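Long-range contact in suppressor of RNA silencing p3 (Rice hoja blanca virus, PDB 3AJF), which suppresses RNA-mediated gene silencing in the host, presumably by binding double-stranded RNA: residues A[55-63]-A[75-83]. Residues are numbered along the deposited sequence; the frame is centred on the assembly and turned at random.
With SO4 (sulfate ion), chain E.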
loop_
_atom_site.group_PDB
_atom_site.type_symbol
_atom_site.label_atom_id
_atom_site.label_comp_id
_atom_site.label_asym_id
_atom_site.label_seq_id
_atom_site.Cartn_x
_atom_site.Cartn_y
_atom_site.Cartn_z
ATOM N N PHE A 55 -7.040 -1.680 -5.844
ATOM C CA PHE A 55 -6.267 -0.508 -6.321
ATOM C C PHE A 55 -4.830 -0.543 -5.797
ATOM O O PHE A 55 -3.872 -0.461 -6.576
ATOM C CB PHE A 55 -7.012 0.724 -5.815
ATOM C CG PHE A 55 -6.374 2.072 -6.095
ATOM C CD1 PHE A 55 -6.640 2.761 -7.280
ATOM C CD2 PHE A 55 -5.638 2.738 -5.078
ATOM C CE1 PHE A 55 -6.109 4.075 -7.506
ATOM C CE2 PHE A 55 -5.106 4.040 -5.293
ATOM C CZ PHE A 55 -5.343 4.704 -6.489
ATOM N N LEU A 56 -4.669 -0.702 -4.479
ATOM C CA LEU A 56 -3.316 -0.758 -3.890
ATOM C C LEU A 56 -2.509 -1.984 -4.331
ATOM O O LEU A 56 -1.288 -1.892 -4.555
ATOM C CB LEU A 56 -3.366 -0.699 -2.358
ATOM C CG LEU A 56 -3.957 0.582 -1.736
ATOM C CD1 LEU A 56 -4.203 0.301 -0.268
ATOM C CD2 LEU A 56 -3.055 1.743 -1.881
ATOM N N LYS A 57 -3.175 -3.135 -4.430
ATOM C CA LYS A 57 -2.496 -4.359 -4.834
ATOM C C LYS A 57 -1.942 -4.293 -6.261
ATOM O O LYS A 57 -0.869 -4.855 -6.536
ATOM C CB LYS A 57 -3.418 -5.562 -4.681
ATOM C CG LYS A 57 -3.528 -6.028 -3.267
ATOM C CD LYS A 57 -4.869 -6.697 -3.035
ATOM C CE LYS A 57 -4.857 -8.178 -3.226
ATOM N NZ LYS A 57 -6.317 -8.593 -3.319
ATOM N N SER A 58 -2.644 -3.605 -7.158
ATOM C CA SER A 58 -2.104 -3.374 -8.520
ATOM C C SER A 58 -0.849 -2.492 -8.498
ATOM O O SER A 58 0.139 -2.782 -9.204
ATOM C CB SER A 58 -3.147 -2.778 -9.474
ATOM O OG SER A 58 -3.912 -3.779 -10.126
ATOM N N ALA A 59 -0.888 -1.416 -7.713
ATOM C CA ALA A 59 0.279 -0.528 -7.568
ATOM C C ALA A 59 1.473 -1.253 -6.924
ATOM O O ALA A 59 2.597 -1.078 -7.348
ATOM C CB ALA A 59 -0.115 0.741 -6.787
ATOM N N ILE A 60 1.220 -2.066 -5.897
ATOM C CA ILE A 60 2.253 -2.876 -5.228
ATOM C C ILE A 60 2.830 -3.936 -6.198
ATOM O O ILE A 60 4.043 -4.145 -6.253
ATOM C CB ILE A 60 1.728 -3.521 -3.930
ATOM C CG1 ILE A 60 1.446 -2.392 -2.881
ATOM C CG2 ILE A 60 2.754 -4.570 -3.369
ATOM C CD1 ILE A 60 0.662 -2.854 -1.594
ATOM N N TRP A 61 1.960 -4.570 -6.976
ATOM C CA TRP A 61 2.437 -5.469 -8.040
ATOM C C TRP A 61 3.409 -4.775 -9.015
ATOM O O TRP A 61 4.476 -5.319 -9.330
ATOM C CB TRP A 61 1.286 -6.177 -8.784
ATOM C CG TRP A 61 1.841 -6.971 -9.923
ATOM C CD1 TRP A 61 2.254 -8.287 -9.900
ATOM C CD2 TRP A 61 2.079 -6.493 -11.236
ATOM N NE1 TRP A 61 2.718 -8.656 -11.154
ATOM C CE2 TRP A 61 2.640 -7.564 -11.984
ATOM C CE3 TRP A 61 1.854 -5.265 -11.876
ATOM C CZ2 TRP A 61 2.993 -7.436 -13.334
ATOM C CZ3 TRP A 61 2.202 -5.139 -13.237
ATOM C CH2 TRP A 61 2.781 -6.221 -13.943
HETATM N N MSE A 62 3.051 -3.582 -9.478
HETATM C CA MSE A 62 3.892 -2.803 -10.394
HETATM C C MSE A 62 5.270 -2.498 -9.794
HETATM O O MSE A 62 6.267 -2.410 -10.532
HETATM C CB MSE A 62 3.220 -1.487 -10.773
HETATM C CG MSE A 62 1.957 -1.600 -11.610
HETATM SE SE MSE A 62 0.866 0.040 -11.702
HETATM C CE MSE A 62 2.004 1.330 -12.727
ATOM N N LEU A 63 5.325 -2.271 -8.477
ATOM C CA LEU A 63 6.595 -1.970 -7.804
ATOM C C LEU A 63 7.414 -3.226 -7.490
ATOM O O LEU A 63 8.650 -3.175 -7.433
ATOM C CB LEU A 63 6.340 -1.199 -6.503
ATOM C CG LEU A 63 5.821 0.227 -6.686
ATOM C CD1 LEU A 63 5.151 0.790 -5.398
ATOM C CD2 LEU A 63 6.994 1.098 -7.153
ATOM N N LEU A 75 9.239 6.594 -7.303
ATOM C CA LEU A 75 8.988 7.462 -6.147
ATOM C C LEU A 75 7.527 7.950 -6.110
ATOM O O LEU A 75 6.865 7.839 -5.065
ATOM C CB LEU A 75 9.989 8.631 -6.100
ATOM C CG LEU A 75 9.854 9.651 -4.959
ATOM C CD1 LEU A 75 9.796 8.949 -3.598
ATOM C CD2 LEU A 75 10.985 10.671 -4.988
ATOM N N PRO A 76 7.020 8.485 -7.235
ATOM C CA PRO A 76 5.601 8.869 -7.228
ATOM C C PRO A 76 4.627 7.704 -6.998
ATOM O O PRO A 76 3.614 7.895 -6.318
ATOM C CB PRO A 76 5.371 9.503 -8.595
ATOM C CG PRO A 76 6.641 9.297 -9.402
ATOM C CD PRO A 76 7.724 8.861 -8.483
ATOM N N LEU A 77 4.927 6.521 -7.529
ATOM C CA LEU A 77 4.009 5.413 -7.378
ATOM C C LEU A 77 4.018 4.925 -5.930
ATOM O O LEU A 77 2.974 4.599 -5.371
ATOM C CB LEU A 77 4.352 4.285 -8.358
ATOM C CG LEU A 77 3.452 3.047 -8.378
ATOM C CD1 LEU A 77 1.977 3.446 -8.553
ATOM C CD2 LEU A 77 3.912 2.103 -9.490
ATOM N N THR A 78 5.197 4.916 -5.314
ATOM C CA THR A 78 5.303 4.556 -3.926
ATOM C C THR A 78 4.571 5.583 -3.072
ATOM O O THR A 78 3.920 5.218 -2.077
ATOM C CB THR A 78 6.796 4.475 -3.509
ATOM O OG1 THR A 78 7.418 3.404 -4.231
ATOM C CG2 THR A 78 6.937 4.224 -2.031
ATOM N N CYS A 79 4.684 6.855 -3.443
ATOM C CA CYS A 79 3.935 7.918 -2.762
ATOM C C CYS A 79 2.440 7.607 -2.773
ATOM O O CYS A 79 1.772 7.703 -1.735
ATOM C CB CYS A 79 4.162 9.316 -3.410
ATOM S SG CYS A 79 3.471 10.689 -2.416
ATOM N N LEU A 80 1.917 7.252 -3.950
ATOM C CA LEU A 80 0.493 6.918 -4.097
ATOM C C LEU A 80 0.096 5.743 -3.177
ATOM O O LEU A 80 -0.933 5.797 -2.463
ATOM C CB LEU A 80 0.199 6.573 -5.565
ATOM C CG LEU A 80 0.358 7.717 -6.577
ATOM C CD1 LEU A 80 0.063 7.227 -8.023
ATOM C CD2 LEU A 80 -0.556 8.896 -6.174
ATOM N N VAL A 81 0.929 4.697 -3.160
ATOM C CA VAL A 81 0.661 3.562 -2.295
ATOM C C VAL A 81 0.596 4.025 -0.835
ATOM O O VAL A 81 -0.347 3.698 -0.092
ATOM C CB VAL A 81 1.682 2.396 -2.464
ATOM C CG1 VAL A 81 1.496 1.368 -1.333
ATOM C CG2 VAL A 81 1.448 1.721 -3.727
ATOM N N SER A 82 1.620 4.776 -0.443
ATOM C CA SER A 82 1.803 5.203 0.919
ATOM C C SER A 82 0.633 6.091 1.346
ATOM O O SER A 82 0.053 5.886 2.447
ATOM C CB SER A 82 3.176 5.887 1.048
ATOM O OG SER A 82 3.257 6.634 2.224
ATOM N N THR A 83 0.248 7.036 0.484
ATOM C CA THR A 83 -0.847 7.951 0.798
ATOM C C THR A 83 -2.251 7.347 0.752
ATOM O O THR A 83 -3.075 7.648 1.621
ATOM C CB THR A 83 -0.823 9.288 -0.054
ATOM O OG1 THR A 83 -1.141 9.006 -1.406
ATOM C CG2 THR A 83 0.505 9.869 -0.065
HETATM S S SO4 E . -5.691 -8.932 -7.106
HETATM O O1 SO4 E . -6.735 -8.356 -6.266
HETATM O O2 SO4 E . -5.093 -7.939 -7.992
HETATM O O3 SO4 E . -6.295 -10.023 -7.850
HETATM O O4 SO4 E . -4.615 -9.474 -6.289
#
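A59, L63, L77 and V81 meet in an aliphatic interface with no ring between them. Beside it, the ring of F55 meets that of F23 with the planes at about 40° and that of Y84 edge-to-face. A59 points its CB at the other helix. This CB packs 3.6 Å from V81 CG2 and 3.8 Å from L77 CD1. V81 divides its methyls: CG2 meets A59, while CG1 reaches I60 CG1 at 4.1 Å. L77 holds its CG anti to the backbone N (chi1 -178°), which sends both methyls toward the other helix. Its CD2 sits 3.8 Å from CE of selenomethionine M62, whose chain bends about the CG-SE bond (chi3 67°). L63 slides past L77 in the opposite direction. Both L63 methyls lie 3.7 Å from T78 OG1, which hydrogen-bonds to R74 O. L56 CD2 lies 3.8 Å from V81 O.

Segments 55-63 and 75-83 run nearly antiparallel, at 149° with axes 9.8 Å apart. This is a buried helix pair of the helical domain. Helix 17-30 packs on both through A59 and L80, and the C79–C10 disulfide ties helix 74-85 to strand 9-10. At the dimer interface, I60 meets I60 of the second subunit and S82 OG hydrogen-bonds to S82 OG of that subunit.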